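Local atomic coordinates of putative isomerase (PDB entry 2PPG), a protein that is of unknown function but has the two-domain build of the mandelate racemase and muconate lactonizing enzyme family, within the enolase superfamily. Residues 36-41 against 73-78; 233-238 against 259-264; 358-363 against 370-375. All coordinates share one frame; numbering follows the deposited sequence.

Contact 1 of 3, residues 36-41 against 73-78; sequences RGYLVR and GLVAPR
Tyr38 lies across the loop formed by Leu74, Val75 and Ala76 in the N-terminal domain, the capping domain of this enolase-superfamily protein. Tyr38 belongs to the antiparallel hairpin of strands 38-41 and 46-49. The loop joins strand 66-72 to helix 77-92.

The apolar part of the contact pairs the aromatic ring with Val75. Ring atom CE1 of Tyr38 lies 4.1 Å from CG2 of Val75, obliquely to the ring. Val75 holds CG2 anti to its carbonyl carbon and CG1 anti to its nitrogen (chi1 178°). One methyl therefore meets the ring and the other meets the phenol oxygen, with CG1 of Val75 4.0 Å from OH of Tyr38. Val47 of the hairpin touches both side chains.

The polar part is shared with a second subunit. Tyr38 OH is hydrogen-bonded to Asp86 of that subunit and to Arg53 of its own chain. Arg53 also donates to the carbonyl oxygens of Gly73 and Leu74. One guanidinium thus ties the phenol to the backbone of the loop. The carbonyl oxygen of Leu74 meets the ring at its edge, in the ring plane, 3.9 Å from CE1 of Tyr38.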
ATOM      1  N   ARG A  36     -43.566 -27.602  -4.700  1.00 53.41           N
ATOM      2  CA  ARG A  36     -44.116 -26.417  -4.052  1.00 50.22           C
ATOM      3  C   ARG A  36     -44.181 -25.183  -4.961  1.00 48.75           C
ATOM      4  O   ARG A  36     -44.622 -24.114  -4.532  1.00 49.85           O
ATOM      5  CB  ARG A  36     -43.332 -26.100  -2.783  1.00 52.65           C
ATOM      6  CG  ARG A  36     -42.847 -27.333  -2.033  1.00 55.20           C
ATOM      7  CD  ARG A  36     -42.172 -26.947  -0.732  1.00 54.75           C
ATOM      8  NE  ARG A  36     -42.944 -27.341   0.443  1.00 56.98           N
ATOM      9  CZ  ARG A  36     -42.823 -28.524   1.051  1.00 58.20           C
ATOM     10  NH1 ARG A  36     -43.563 -28.809   2.121  1.00 55.79           N
ATOM     11  NH2 ARG A  36     -41.970 -29.433   0.585  1.00 54.83           N
ATOM     12  N   GLY A  37     -43.761 -25.331  -6.214  1.00 44.72           N
ATOM     13  CA  GLY A  37     -43.744 -24.212  -7.155  1.00 41.40           C
ATOM     14  C   GLY A  37     -42.418 -23.463  -7.175  1.00 41.42           C
ATOM     15  O   GLY A  37     -42.378 -22.243  -7.399  1.00 40.97           O
ATOM     16  N   TYR A  38     -41.329 -24.196  -6.939  1.00 38.08           N
ATOM     17  CA  TYR A  38     -39.996 -23.621  -6.908  1.00 33.83           C
ATOM     18  C   TYR A  38     -39.193 -24.105  -8.101  1.00 33.45           C
ATOM     19  O   TYR A  38     -38.912 -25.285  -8.210  1.00 36.44           O
ATOM     20  CB  TYR A  38     -39.268 -24.009  -5.616  1.00 31.74           C
ATOM     21  CG  TYR A  38     -39.672 -23.240  -4.362  1.00 31.47           C
ATOM     22  CD1 TYR A  38     -39.783 -21.841  -4.364  1.00 31.24           C
ATOM     23  CD2 TYR A  38     -39.903 -23.911  -3.159  1.00 30.61           C
ATOM     24  CE1 TYR A  38     -40.141 -21.142  -3.204  1.00 29.40           C
ATOM     25  CE2 TYR A  38     -40.259 -23.222  -2.001  1.00 29.82           C
ATOM     26  CZ  TYR A  38     -40.375 -21.846  -2.026  1.00 30.17           C
ATOM     27  OH  TYR A  38     -40.717 -21.181  -0.867  1.00 32.36           O
ATOM     28  N   LEU A  39     -38.834 -23.195  -8.998  1.00 34.26           N
ATOM     29  CA  LEU A  39     -37.909 -23.520 -10.077  1.00 38.68           C
ATOM     30  C   LEU A  39     -36.487 -23.025  -9.761  1.00 40.60           C
ATOM     31  O   LEU A  39     -36.290 -22.201  -8.862  1.00 41.93           O
ATOM     32  CB  LEU A  39     -38.402 -22.944 -11.415  1.00 39.21           C
ATOM     33  CG  LEU A  39     -38.469 -21.425 -11.624  1.00 40.82           C
ATOM     34  CD1 LEU A  39     -37.109 -20.823 -11.994  1.00 39.17           C
ATOM     35  CD2 LEU A  39     -39.495 -21.078 -12.695  1.00 40.81           C
ATOM     36  N   VAL A  40     -35.506 -23.531 -10.508  1.00 39.25           N
ATOM     37  CA  VAL A  40     -34.124 -23.077 -10.397  1.00 36.59           C
ATOM     38  C   VAL A  40     -33.680 -22.560 -11.754  1.00 39.21           C
ATOM     39  O   VAL A  40     -33.843 -23.227 -12.769  1.00 41.39           O
ATOM     40  CB  VAL A  40     -33.189 -24.211  -9.897  1.00 34.15           C
ATOM     41  CG1 VAL A  40     -31.740 -23.777  -9.887  1.00 28.12           C
ATOM     42  CG2 VAL A  40     -33.602 -24.640  -8.520  1.00 30.35           C
ATOM     43  N   ARG A  41     -33.137 -21.357 -11.769  1.00 43.31           N
ATOM     44  CA  ARG A  41     -32.714 -20.718 -13.007  1.00 49.14           C
ATOM     45  C   ARG A  41     -31.235 -20.994 -13.280  1.00 48.85           C
ATOM     46  O   ARG A  41     -30.370 -20.656 -12.478  1.00 50.67           O
ATOM     47  CB  ARG A  41     -32.969 -19.218 -12.906  1.00 53.00           C
ATOM     48  CG  ARG A  41     -33.001 -18.493 -14.221  1.00 56.96           C
ATOM     49  CD  ARG A  41     -34.226 -17.593 -14.284  1.00 60.82           C
ATOM     50  NE  ARG A  41     -35.343 -18.213 -14.996  1.00 61.40           N
ATOM     51  CZ  ARG A  41     -36.613 -17.843 -14.863  1.00 61.75           C
ATOM     52  NH1 ARG A  41     -36.942 -16.876 -14.017  1.00 62.81           N
ATOM     53  NH2 ARG A  41     -37.559 -18.453 -15.562  1.00 62.12           N
ATOM     54  N   GLY A  73     -40.615 -12.268   0.893  1.00 26.75           N
ATOM     55  CA  GLY A  73     -41.267 -13.492   1.325  1.00 24.46           C
ATOM     56  C   GLY A  73     -41.276 -14.504   0.209  1.00 26.64           C
ATOM     57  O   GLY A  73     -42.038 -15.464   0.242  1.00 31.08           O
ATOM     58  N   LEU A  74     -40.426 -14.272  -0.788  1.00 26.58           N
ATOM     59  CA  LEU A  74     -40.253 -15.157  -1.925  1.00 24.64           C
ATOM     60  C   LEU A  74     -40.081 -16.619  -1.526  1.00 26.23           C
ATOM     61  O   LEU A  74     -40.731 -17.497  -2.076  1.00 25.58           O
ATOM     62  CB  LEU A  74     -39.033 -14.701  -2.730  1.00 29.91           C
ATOM     63  CG  LEU A  74     -39.206 -13.831  -3.982  1.00 33.04           C
ATOM     64  CD1 LEU A  74     -40.549 -13.101  -4.048  1.00 34.08           C
ATOM     65  CD2 LEU A  74     -38.041 -12.869  -4.112  1.00 30.73           C
ATOM     66  N   VAL A  75     -39.212 -16.866  -0.554  1.00 26.05           N
ATOM     67  CA  VAL A  75     -38.824 -18.213  -0.161  1.00 25.59           C
ATOM     68  C   VAL A  75     -38.881 -18.356   1.354  1.00 24.86           C
ATOM     69  O   VAL A  75     -38.289 -17.571   2.070  1.00 26.22           O
ATOM     70  CB  VAL A  75     -37.382 -18.524  -0.616  1.00 26.93           C
ATOM     71  CG1 VAL A  75     -36.951 -19.913  -0.161  1.00 28.74           C
ATOM     72  CG2 VAL A  75     -37.266 -18.422  -2.120  1.00 30.01           C
ATOM     73  N   ALA A  76     -39.592 -19.373   1.827  1.00 27.32           N
ATOM     74  CA  ALA A  76     -39.671 -19.697   3.246  1.00 24.75           C
ATOM     75  C   ALA A  76     -40.096 -18.508   4.108  1.00 27.32           C
ATOM     76  O   ALA A  76     -39.444 -18.188   5.110  1.00 28.61           O
ATOM     77  CB  ALA A  76     -38.348 -20.270   3.723  1.00 22.30           C
ATOM     78  N   PRO A  77     -41.203 -17.852   3.737  1.00 28.50           N
ATOM     79  CA  PRO A  77     -41.564 -16.637   4.458  1.00 30.69           C
ATOM     80  C   PRO A  77     -41.991 -16.878   5.908  1.00 31.63           C
ATOM     81  O   PRO A  77     -42.011 -15.933   6.694  1.00 32.78           O
ATOM     82  CB  PRO A  77     -42.723 -16.068   3.630  1.00 26.93           C
ATOM     83  CG  PRO A  77     -43.312 -17.243   2.954  1.00 28.03           C
ATOM     84  CD  PRO A  77     -42.175 -18.175   2.675  1.00 29.02           C
ATOM     85  N   ARG A  78     -42.317 -18.118   6.264  1.00 31.02           N
ATOM     86  CA  ARG A  78     -42.663 -18.435   7.654  1.00 33.63           C
ATOM     87  C   ARG A  78     -41.447 -18.361   8.569  1.00 36.89           C
ATOM     88  O   ARG A  78     -41.583 -18.272   9.800  1.00 38.29           O
ATOM     89  CB  ARG A  78     -43.292 -19.815   7.768  1.00 35.48           C
ATOM     90  CG  ARG A  78     -44.713 -19.931   7.248  1.00 40.38           C
ATOM     91  CD  ARG A  78     -45.342 -21.221   7.734  1.00 45.01           C
ATOM     92  NE  ARG A  78     -46.522 -21.547   6.955  1.00 55.10           N
ATOM     93  CZ  ARG A  78     -46.528 -22.346   5.890  1.00 60.38           C
ATOM     94  NH1 ARG A  78     -45.406 -22.927   5.470  1.00 62.46           N
ATOM     95  NH2 ARG A  78     -47.668 -22.573   5.250  1.00 62.15           N
TER

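Contact 2 of 3, residues 233-238 against 259-264; sequences AMEPHG and ASVSTA
In the TIM-barrel domain, two neighbouring outer helices, 224-234 and 251-260, are joined near their C-terminal ends by Glu235 and the loop Val261-Thr263. The loop leads straight into barrel strand 264-267.

The polar contact gathers on one carboxylate oxygen. The hydroxyl OG1 of Thr263 donates to OE2 of Glu235 at 2.7 Å, the firm bond of the set. It approaches from above the carboxylate plane, 36° out of it. Two weak bonds supplement it. The backbone N of Thr263 points to the same OE2 from 3.4 Å, with an N-H...O angle of 132°. Ser262 OG makes the other, a weak bond to Glu235 OE2 at 3.5 Å. Three donors from two successive residues thus converge on OE2, which would probably favour a charged carboxylate.

Glu235 reaches the loop because its chain runs extended beyond CG (chi2 169°). Thr263 is buried, and its side chain also packs on Ile231 and Leu239. Lys232 of helix 224-234 donates to the carbonyl oxygen of Ser260, a further polar tie nearby. Beside the carboxylate lies an apolar neighbour: CB of Val261 is 3.9 Å from OE2 of Glu235.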
ATOM      1  N   ALA A 233     -17.491  -5.557 -24.605  1.00 41.85           N
ATOM      2  CA  ALA A 233     -18.169  -5.935 -25.834  1.00 44.20           C
ATOM      3  C   ALA A 233     -19.406  -5.064 -26.045  1.00 48.13           C
ATOM      4  O   ALA A 233     -19.832  -4.833 -27.178  1.00 50.78           O
ATOM      5  CB  ALA A 233     -18.549  -7.401 -25.796  1.00 39.61           C
HETATM    6  N   MSE A 234     -19.962  -4.583 -24.935  1.00 49.32           N
HETATM    7  CA  MSE A 234     -21.189  -3.800 -24.923  1.00 48.48           C
HETATM    8  C   MSE A 234     -20.924  -2.304 -25.023  1.00 45.09           C
HETATM    9  O   MSE A 234     -21.809  -1.547 -25.411  1.00 48.42           O
HETATM   10  CB  MSE A 234     -21.960  -4.063 -23.626  1.00 48.74           C
HETATM   11  CG  MSE A 234     -22.701  -5.374 -23.575  1.00 52.12           C
HETATM   12 SE   MSE A 234     -23.725  -5.593 -21.905  1.00 57.95          SE
HETATM   13  CE  MSE A 234     -22.257  -5.948 -20.687  1.00 50.93           C
ATOM     14  N   GLU A 235     -19.718  -1.882 -24.660  1.00 42.07           N
ATOM     15  CA  GLU A 235     -19.374  -0.458 -24.574  1.00 41.48           C
ATOM     16  C   GLU A 235     -19.435   0.346 -25.880  1.00 41.65           C
ATOM     17  O   GLU A 235     -19.841   1.504 -25.855  1.00 45.20           O
ATOM     18  CB  GLU A 235     -18.024  -0.253 -23.864  1.00 42.05           C
ATOM     19  CG  GLU A 235     -18.145  -0.184 -22.341  1.00 41.20           C
ATOM     20  CD  GLU A 235     -16.803  -0.254 -21.600  1.00 42.55           C
ATOM     21  OE1 GLU A 235     -15.947  -1.079 -21.965  1.00 45.56           O
ATOM     22  OE2 GLU A 235     -16.604   0.504 -20.629  1.00 43.29           O
ATOM     23  N   PRO A 236     -19.028  -0.239 -27.020  1.00 42.76           N
ATOM     24  CA  PRO A 236     -19.217   0.521 -28.263  1.00 41.35           C
ATOM     25  C   PRO A 236     -20.671   0.962 -28.496  1.00 40.48           C
ATOM     26  O   PRO A 236     -20.909   1.967 -29.171  1.00 41.93           O
ATOM     27  CB  PRO A 236     -18.759  -0.459 -29.359  1.00 42.23           C
ATOM     28  CG  PRO A 236     -18.658  -1.802 -28.700  1.00 43.32           C
ATOM     29  CD  PRO A 236     -18.363  -1.532 -27.265  1.00 45.92           C
ATOM     30  N   HIS A 237     -21.624   0.230 -27.922  1.00 36.69           N
ATOM     31  CA  HIS A 237     -23.045   0.575 -28.017  1.00 34.25           C
ATOM     32  C   HIS A 237     -23.564   1.603 -26.991  1.00 34.10           C
ATOM     33  O   HIS A 237     -24.685   2.085 -27.113  1.00 31.04           O
ATOM     34  CB  HIS A 237     -23.883  -0.697 -27.988  1.00 35.75           C
ATOM     35  CG  HIS A 237     -23.471  -1.682 -29.024  1.00 42.61           C
ATOM     36  ND1 HIS A 237     -23.558  -1.413 -30.374  1.00 45.03           N
ATOM     37  CD2 HIS A 237     -22.919  -2.914 -28.918  1.00 45.39           C
ATOM     38  CE1 HIS A 237     -23.094  -2.445 -31.056  1.00 45.28           C
ATOM     39  NE2 HIS A 237     -22.700  -3.369 -30.196  1.00 46.15           N
ATOM     40  N   GLY A 238     -22.753   1.945 -25.997  1.00 34.76           N
ATOM     41  CA  GLY A 238     -23.102   3.009 -25.055  1.00 38.82           C
ATOM     42  C   GLY A 238     -23.720   2.480 -23.774  1.00 37.91           C
ATOM     43  O   GLY A 238     -24.937   2.533 -23.598  1.00 38.04           O
ATOM     44  N   ALA A 259     -11.772  -1.115 -12.037  1.00 34.89           N
ATOM     45  CA  ALA A 259     -10.539  -0.495 -12.516  1.00 37.05           C
ATOM     46  C   ALA A 259     -10.272  -0.729 -14.003  1.00 38.56           C
ATOM     47  O   ALA A 259      -9.573   0.062 -14.626  1.00 39.56           O
ATOM     48  CB  ALA A 259      -9.345  -0.958 -11.684  1.00 36.58           C
ATOM     49  N   SER A 260     -10.833  -1.792 -14.574  1.00 38.44           N
ATOM     50  CA  SER A 260     -10.482  -2.186 -15.938  1.00 36.75           C
ATOM     51  C   SER A 260     -11.392  -1.629 -17.033  1.00 39.10           C
ATOM     52  O   SER A 260     -11.104  -1.794 -18.215  1.00 44.91           O
ATOM     53  CB  SER A 260     -10.421  -3.707 -16.055  1.00 37.07           C
ATOM     54  OG  SER A 260      -9.561  -4.261 -15.077  1.00 39.08           O
ATOM     55  N   VAL A 261     -12.491  -0.984 -16.657  1.00 38.34           N
ATOM     56  CA  VAL A 261     -13.436  -0.447 -17.645  1.00 36.26           C
ATOM     57  C   VAL A 261     -13.883   0.958 -17.260  1.00 36.73           C
ATOM     58  O   VAL A 261     -13.936   1.295 -16.082  1.00 38.06           O
ATOM     59  CB  VAL A 261     -14.680  -1.351 -17.790  1.00 35.24           C
ATOM     60  CG1 VAL A 261     -14.305  -2.676 -18.420  1.00 35.34           C
ATOM     61  CG2 VAL A 261     -15.364  -1.575 -16.436  1.00 33.59           C
ATOM     62  N   SER A 262     -14.206   1.792 -18.235  1.00 36.39           N
ATOM     63  CA  SER A 262     -14.633   3.145 -17.888  1.00 40.88           C
ATOM     64  C   SER A 262     -16.088   3.169 -17.383  1.00 41.30           C
ATOM     65  O   SER A 262     -16.512   4.133 -16.753  1.00 43.90           O
ATOM     66  CB  SER A 262     -14.431   4.100 -19.060  1.00 38.79           C
ATOM     67  OG  SER A 262     -15.135   3.628 -20.186  1.00 43.73           O
ATOM     68  N   THR A 263     -16.824   2.092 -17.652  1.00 38.14           N
ATOM     69  CA  THR A 263     -18.221   1.954 -17.264  1.00 35.89           C
ATOM     70  C   THR A 263     -18.427   1.904 -15.756  1.00 37.69           C
ATOM     71  O   THR A 263     -17.698   1.212 -15.019  1.00 40.39           O
ATOM     72  CB  THR A 263     -18.832   0.668 -17.848  1.00 36.78           C
ATOM     73  OG1 THR A 263     -18.870   0.757 -19.271  1.00 35.89           O
ATOM     74  CG2 THR A 263     -20.259   0.442 -17.324  1.00 37.43           C
ATOM     75  N   ALA A 264     -19.444   2.636 -15.313  1.00 33.11           N
ATOM     76  CA  ALA A 264     -19.825   2.698 -13.922  1.00 28.55           C
ATOM     77  C   ALA A 264     -20.285   1.314 -13.434  1.00 28.82           C
ATOM     78  O   ALA A 264     -21.013   0.621 -14.132  1.00 26.46           O
ATOM     79  CB  ALA A 264     -20.909   3.713 -13.766  1.00 26.77           C
TER

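Contact 3 of 3, residues 358-363 against 370-375; sequences VGDMDC and VPTGPG
Asp360 grips Thr372 with both carboxylate oxygens. The backbone N of Thr372 donates to OD1 of Asp360 at 3.0 Å, with an N-H...O angle of 155°, and uses the syn lone pair of that oxygen. The hydroxyl OG1 of Thr372 donates to OD2 of Asp360 at 2.6 Å. This second donor also comes in on the syn side, 16° out of the carboxylate plane. The two bonds run from one residue to one carboxylate, and together they limit its rotation about the CB-CG bond. With CG between the backbone N and the carbonyl carbon (chi1 62°), Asp360 carries its carboxylate to Thr372.

Pro371 fits in beside this pair. Its CA lies 3.1 Å from OD1 of Asp360, a tight approach. The proline ring then turns to Met361, which is modelled as selenomethionine: CG of Pro371 is 4.0 Å from CB of Met361. Beyond CB the Met361 chain leads away from Pro371.

The first segment runs into strand 362-364 and the second leaves strand 367-369, the two arms of a short beta hairpin late in the barrel domain. Strand 367-369 also pairs with barrel strand 155-161. Backbone bonding between Asp362 and Val369 sets the two hairpin arms side by side, and the Asp360-Thr372 bonds join the two arms just beyond the paired strands.

Helix 325-336 lies against the apolar part, where Leu331 touches both Met361 and Pro371. Val378 of strand 378-380 touches the same two side chains. On the hairpin itself, the carboxylate of Asp362 forms a salt bridge with Arg354. Next to Pro371, the backbone of Val370 is hydrogen-bonded to Asp154.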
ATOM      1  N   VAL A 358     -53.640   1.937  -1.392  1.00 28.69           N
ATOM      2  CA  VAL A 358     -54.238   3.274  -1.333  1.00 27.25           C
ATOM      3  C   VAL A 358     -53.104   4.300  -1.281  1.00 27.60           C
ATOM      4  O   VAL A 358     -51.946   3.930  -1.081  1.00 32.49           O
ATOM      5  CB  VAL A 358     -55.179   3.454  -0.125  1.00 24.23           C
ATOM      6  CG1 VAL A 358     -56.454   2.629  -0.318  1.00 22.31           C
ATOM      7  CG2 VAL A 358     -54.476   3.086   1.153  1.00 18.92           C
ATOM      8  N   GLY A 359     -53.425   5.574  -1.483  1.00 25.34           N
ATOM      9  CA  GLY A 359     -52.414   6.632  -1.492  1.00 23.86           C
ATOM     10  C   GLY A 359     -52.179   7.170  -2.887  1.00 25.87           C
ATOM     11  O   GLY A 359     -52.853   6.776  -3.822  1.00 29.94           O
ATOM     12  N   ASP A 360     -51.207   8.062  -3.036  1.00 30.81           N
ATOM     13  CA  ASP A 360     -50.989   8.750  -4.305  1.00 32.80           C
ATOM     14  C   ASP A 360     -49.593   8.533  -4.900  1.00 34.10           C
ATOM     15  O   ASP A 360     -49.105   9.348  -5.705  1.00 33.39           O
ATOM     16  CB  ASP A 360     -51.307  10.250  -4.178  1.00 34.17           C
ATOM     17  CG  ASP A 360     -50.421  10.956  -3.171  1.00 35.55           C
ATOM     18  OD1 ASP A 360     -49.537  10.297  -2.583  1.00 35.32           O
ATOM     19  OD2 ASP A 360     -50.605  12.178  -2.970  1.00 36.42           O
HETATM   20  N   MSE A 361     -48.957   7.435  -4.502  1.00 32.32           N
HETATM   21  CA  MSE A 361     -47.770   6.980  -5.192  1.00 38.16           C
HETATM   22  C   MSE A 361     -48.150   6.662  -6.634  1.00 37.24           C
HETATM   23  O   MSE A 361     -49.205   6.089  -6.897  1.00 39.38           O
HETATM   24  CB  MSE A 361     -47.199   5.739  -4.520  1.00 40.33           C
HETATM   25  CG  MSE A 361     -46.034   5.123  -5.272  1.00 43.71           C
HETATM   26 SE   MSE A 361     -45.127   3.690  -4.294  1.00 48.96          SE
HETATM   27  CE  MSE A 361     -46.511   2.320  -4.365  1.00 46.81           C
ATOM     28  N   ASP A 362     -47.301   7.060  -7.572  1.00 35.83           N
ATOM     29  CA  ASP A 362     -47.520   6.743  -8.968  1.00 35.72           C
ATOM     30  C   ASP A 362     -46.164   6.639  -9.634  1.00 37.31           C
ATOM     31  O   ASP A 362     -45.145   7.062  -9.080  1.00 39.59           O
ATOM     32  CB  ASP A 362     -48.356   7.838  -9.646  1.00 35.12           C
ATOM     33  CG  ASP A 362     -49.069   7.349 -10.919  1.00 36.95           C
ATOM     34  OD1 ASP A 362     -48.698   6.298 -11.472  1.00 36.33           O
ATOM     35  OD2 ASP A 362     -50.005   8.029 -11.379  1.00 37.24           O
ATOM     36  N   CYS A 363     -46.147   6.049 -10.815  1.00 37.32           N
ATOM     37  CA  CYS A 363     -44.992   6.161 -11.674  1.00 38.02           C
ATOM     38  C   CYS A 363     -45.473   6.334 -13.102  1.00 36.10           C
ATOM     39  O   CYS A 363     -46.095   5.433 -13.659  1.00 33.80           O
ATOM     40  CB  CYS A 363     -44.105   4.936 -11.548  1.00 38.20           C
ATOM     41  SG  CYS A 363     -42.625   5.094 -12.529  1.00 37.64           S
ATOM     42  N   VAL A 370     -43.626  10.850  -5.741  1.00 26.46           N
ATOM     43  CA  VAL A 370     -43.446  10.545  -4.330  1.00 28.15           C
ATOM     44  C   VAL A 370     -44.753  10.776  -3.588  1.00 27.29           C
ATOM     45  O   VAL A 370     -45.307  11.879  -3.655  1.00 30.67           O
ATOM     46  CB  VAL A 370     -42.357  11.443  -3.693  1.00 29.79           C
ATOM     47  CG1 VAL A 370     -42.268  11.199  -2.165  1.00 30.49           C
ATOM     48  CG2 VAL A 370     -41.012  11.225  -4.365  1.00 27.05           C
ATOM     49  N   PRO A 371     -45.256   9.741  -2.888  1.00 27.34           N
ATOM     50  CA  PRO A 371     -46.499   9.864  -2.111  1.00 27.05           C
ATOM     51  C   PRO A 371     -46.400  11.001  -1.117  1.00 30.14           C
ATOM     52  O   PRO A 371     -45.345  11.217  -0.542  1.00 32.23           O
ATOM     53  CB  PRO A 371     -46.629   8.514  -1.388  1.00 26.85           C
ATOM     54  CG  PRO A 371     -45.328   7.782  -1.624  1.00 28.34           C
ATOM     55  CD  PRO A 371     -44.686   8.383  -2.836  1.00 27.31           C
ATOM     56  N   THR A 372     -47.494  11.727  -0.922  1.00 36.04           N
ATOM     57  CA  THR A 372     -47.468  12.970  -0.145  1.00 38.65           C
ATOM     58  C   THR A 372     -47.774  12.814   1.346  1.00 44.17           C
ATOM     59  O   THR A 372     -48.315  13.731   1.960  1.00 45.69           O
ATOM     60  CB  THR A 372     -48.444  14.003  -0.723  1.00 35.67           C
ATOM     61  OG1 THR A 372     -49.736  13.398  -0.853  1.00 35.72           O
ATOM     62  CG2 THR A 372     -47.976  14.485  -2.086  1.00 34.01           C
ATOM     63  N   GLY A 373     -47.415  11.669   1.927  1.00 48.68           N
ATOM     64  CA  GLY A 373     -47.538  11.458   3.385  1.00 45.98           C
ATOM     65  C   GLY A 373     -48.978  11.389   3.866  1.00 43.86           C
ATOM     66  O   GLY A 373     -49.894  11.385   3.040  1.00 40.31           O
ATOM     67  N   PRO A 374     -49.191  11.302   5.206  1.00 42.65           N
ATOM     68  CA  PRO A 374     -48.181  11.151   6.262  1.00 36.35           C
ATOM     69  C   PRO A 374     -47.652   9.715   6.331  1.00 34.13           C
ATOM     70  O   PRO A 374     -48.245   8.810   5.741  1.00 33.39           O
ATOM     71  CB  PRO A 374     -48.945  11.496   7.558  1.00 36.10           C
ATOM     72  CG  PRO A 374     -50.314  11.896   7.164  1.00 35.72           C
ATOM     73  CD  PRO A 374     -50.552  11.358   5.777  1.00 40.75           C
ATOM     74  N   GLY A 375     -46.544   9.516   7.040  1.00 32.50           N
ATOM     75  CA  GLY A 375     -45.872   8.219   7.063  1.00 29.90           C
ATOM     76  C   GLY A 375     -45.392   7.854   5.674  1.00 30.00           C
ATOM     77  O   GLY A 375     -44.864   8.701   4.946  1.00 34.66           O
TER

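In the fold
From the N terminus, contact 1 comes first. It closes a loop of 31 residues, mostly strand, and ties hairpin 38-41/46-49 to the loop that leads into helix 77-92, beside a second subunit. The chain then enters the barrel. Contact 2 closes one helix-strand-helix step there, from the end of helix 224-234 to the loop before strand 264-267. Contact 3 closes the shortest loop, six residues at a hairpin late in the barrel domain. The three loops follow in series; none nests in or crosses another. They stay well apart: nearest atoms are about 17 Å apart between contacts 1 and 3, about 18 Å between contacts 1 and 2, and about 21 Å between contacts 2 and 3.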